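PDB 5C5V: acidocalcisomal pyrophosphatase from Trypanosoma brucei brucei, which probably hydrolyses inorganic pyrophosphate to two phosphate ions with the help of magnesium, as a soluble PPase-family enzyme. Local coordinates for residues D180-G184 with V185-Y189. Numbering follows the deposited sequence.
Sequences DIKNG and VPRFY. With 2PN (imidodiphosphoric acid), chain C.
Lys182 and Val185 close a tight beta hairpin through a type I' turn: Lys182 N donates to Val185 O over 2.9 Å, the return bond from Val185 N to Lys182 O is weak at 3.3 Å, and further along Arg187 N reaches Asp180 O at 2.8 Å. Both inner turn positions have positive phi, which asparagine tolerates better than most residues at Asn183; at Gly184 a CB would jam against the carbonyl O of Asn183. Beta-branched Ile181 and Val185 suit extended backbone; the CD1 of Ile181 rests 4.0 Å from the CA of Pro186, whose missing N-H costs no interstrand bond in this non-hydrogen-bonded pair.

Beyond the turn the hairpin carries Arg187. With CG anti to the backbone N (chi1 174°) and the chain straight as far as NE, its aliphatic part lies along the CB of Lys182, CB to CB 3.8 Å, and delivers the guanidinium to the imidodiphosphate. There NH1 bonds to O1 almost linearly and NH2 to O3 at 2.8 Å, gripping two oxygens on P1. NH1 also forms a salt bridge with Asp180, whose OD2 uses its anti lone pair at 3.0 Å; the carboxylate plane is turned 69° from the guanidinium. NE is buried without a modelled partner, leaving the work to NH1 and NH2. Asp180 also touches Glu167, a magnesium ligand. Arginine fits because one planar cation with several N-H groups can serve carboxylate and phosphoryl group together, and Asp180, as a second-shell anion, probably steadies its orientation toward the pyrophosphate analogue.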
loop_
_atom_site.group_PDB
_atom_site.type_symbol
_atom_site.label_atom_id
_atom_site.label_comp_id
_atom_site.label_asym_id
_atom_site.label_seq_id
_atom_site.Cartn_x
_atom_site.Cartn_y
_atom_site.Cartn_z
ATOM N N ASP A 180 -14.327 12.680 29.950
ATOM C CA ASP A 180 -15.359 12.107 30.793
ATOM C C ASP A 180 -14.872 12.037 32.245
ATOM O O ASP A 180 -13.670 11.931 32.505
ATOM C CB ASP A 180 -15.743 10.724 30.267
ATOM C CG ASP A 180 -17.003 10.190 30.895
ATOM O OD1 ASP A 180 -17.760 10.981 31.508
ATOM O OD2 ASP A 180 -17.244 8.970 30.769
ATOM N N ILE A 181 -15.812 12.130 33.181
ATOM C CA ILE A 181 -15.519 12.084 34.610
ATOM C C ILE A 181 -16.025 10.774 35.219
ATOM O O ILE A 181 -17.216 10.446 35.114
ATOM C CB ILE A 181 -16.178 13.271 35.368
ATOM C CG1 ILE A 181 -15.738 14.625 34.782
ATOM C CG2 ILE A 181 -15.883 13.183 36.870
ATOM C CD1 ILE A 181 -14.253 14.907 34.934
ATOM N N LYS A 182 -15.137 10.015 35.849
ATOM C CA LYS A 182 -15.566 8.786 36.499
ATOM C C LYS A 182 -15.009 8.721 37.908
ATOM O O LYS A 182 -13.802 8.872 38.106
ATOM C CB LYS A 182 -15.142 7.554 35.695
ATOM C CG LYS A 182 -15.643 6.263 36.307
ATOM C CD LYS A 182 -15.466 5.066 35.388
ATOM C CE LYS A 182 -15.906 3.788 36.096
ATOM N NZ LYS A 182 -17.260 3.936 36.688
ATOM N N ASN A 183 -15.894 8.499 38.882
ATOM C CA ASN A 183 -15.502 8.477 40.292
ATOM C C ASN A 183 -14.876 9.795 40.718
ATOM O O ASN A 183 -13.922 9.809 41.499
ATOM C CB ASN A 183 -14.517 7.330 40.586
ATOM C CG ASN A 183 -15.122 5.964 40.342
ATOM O OD1 ASN A 183 -16.329 5.771 40.522
ATOM N ND2 ASN A 183 -14.290 5.001 39.967
ATOM N N GLY A 184 -15.387 10.895 40.177
ATOM C CA GLY A 184 -14.932 12.211 40.591
ATOM C C GLY A 184 -13.669 12.733 39.925
ATOM O O GLY A 184 -13.396 13.932 39.994
ATOM N N VAL A 185 -12.894 11.849 39.294
ATOM C CA VAL A 185 -11.671 12.254 38.593
ATOM C C VAL A 185 -11.802 12.099 37.073
ATOM O O VAL A 185 -12.639 11.330 36.593
ATOM C CB VAL A 185 -10.467 11.426 39.073
ATOM C CG1 VAL A 185 -10.251 11.644 40.554
ATOM C CG2 VAL A 185 -10.694 9.947 38.789
ATOM N N PRO A 186 -10.970 12.825 36.304
ATOM C CA PRO A 186 -10.947 12.618 34.848
ATOM C C PRO A 186 -10.698 11.141 34.498
ATOM O O PRO A 186 -9.793 10.530 35.060
ATOM C CB PRO A 186 -9.796 13.515 34.385
ATOM C CG PRO A 186 -9.742 14.598 35.417
ATOM C CD PRO A 186 -10.082 13.927 36.718
ATOM N N ARG A 187 -11.508 10.579 33.603
ATOM C CA ARG A 187 -11.515 9.138 33.356
ATOM C C ARG A 187 -10.424 8.646 32.396
ATOM O O ARG A 187 -10.262 9.161 31.288
ATOM C CB ARG A 187 -12.893 8.729 32.832
ATOM C CG ARG A 187 -13.039 7.287 32.379
ATOM C CD ARG A 187 -14.412 7.078 31.742
ATOM N NE ARG A 187 -14.626 5.719 31.253
ATOM C CZ ARG A 187 -15.577 5.370 30.388
ATOM N NH1 ARG A 187 -16.401 6.283 29.878
ATOM N NH2 ARG A 187 -15.696 4.102 30.010
ATOM N N PHE A 188 -9.677 7.640 32.843
ATOM C CA PHE A 188 -8.762 6.901 31.974
ATOM C C PHE A 188 -9.209 5.456 31.946
ATOM O O PHE A 188 -9.638 4.932 32.969
ATOM C CB PHE A 188 -7.313 6.985 32.459
ATOM C CG PHE A 188 -6.734 8.372 32.431
ATOM C CD1 PHE A 188 -5.922 8.774 31.379
ATOM C CD2 PHE A 188 -6.996 9.273 33.454
ATOM C CE1 PHE A 188 -5.389 10.042 31.345
ATOM C CE2 PHE A 188 -6.456 10.539 33.428
ATOM C CZ PHE A 188 -5.653 10.924 32.372
ATOM N N TYR A 189 -9.129 4.813 30.787
ATOM C CA TYR A 189 -9.412 3.388 30.722
ATOM C C TYR A 189 -8.502 2.627 31.673
ATOM O O TYR A 189 -7.282 2.785 31.639
ATOM C CB TYR A 189 -9.206 2.847 29.320
ATOM C CG TYR A 189 -10.231 3.255 28.314
ATOM C CD1 TYR A 189 -11.583 3.262 28.631
ATOM C CD2 TYR A 189 -9.851 3.607 27.026
ATOM C CE1 TYR A 189 -12.515 3.620 27.695
ATOM C CE2 TYR A 189 -10.776 3.968 26.086
ATOM C CZ TYR A 189 -12.104 3.976 26.421
ATOM O OH TYR A 189 -13.034 4.325 25.473
HETATM P P1 2PN C . -18.473 4.357 27.314
HETATM O O1 2PN C . -18.649 5.577 28.256
HETATM O O2 2PN C . -19.779 3.519 27.354
HETATM O O3 2PN C . -17.211 3.559 27.746
HETATM N N1 2PN C . -18.174 4.895 25.799
HETATM P P2 2PN C . -19.277 5.630 24.836
HETATM O O4 2PN C . -19.932 6.853 25.575
HETATM O O5 2PN C . -20.354 4.607 24.534
HETATM O O6 2PN C . -18.635 6.092 23.603
#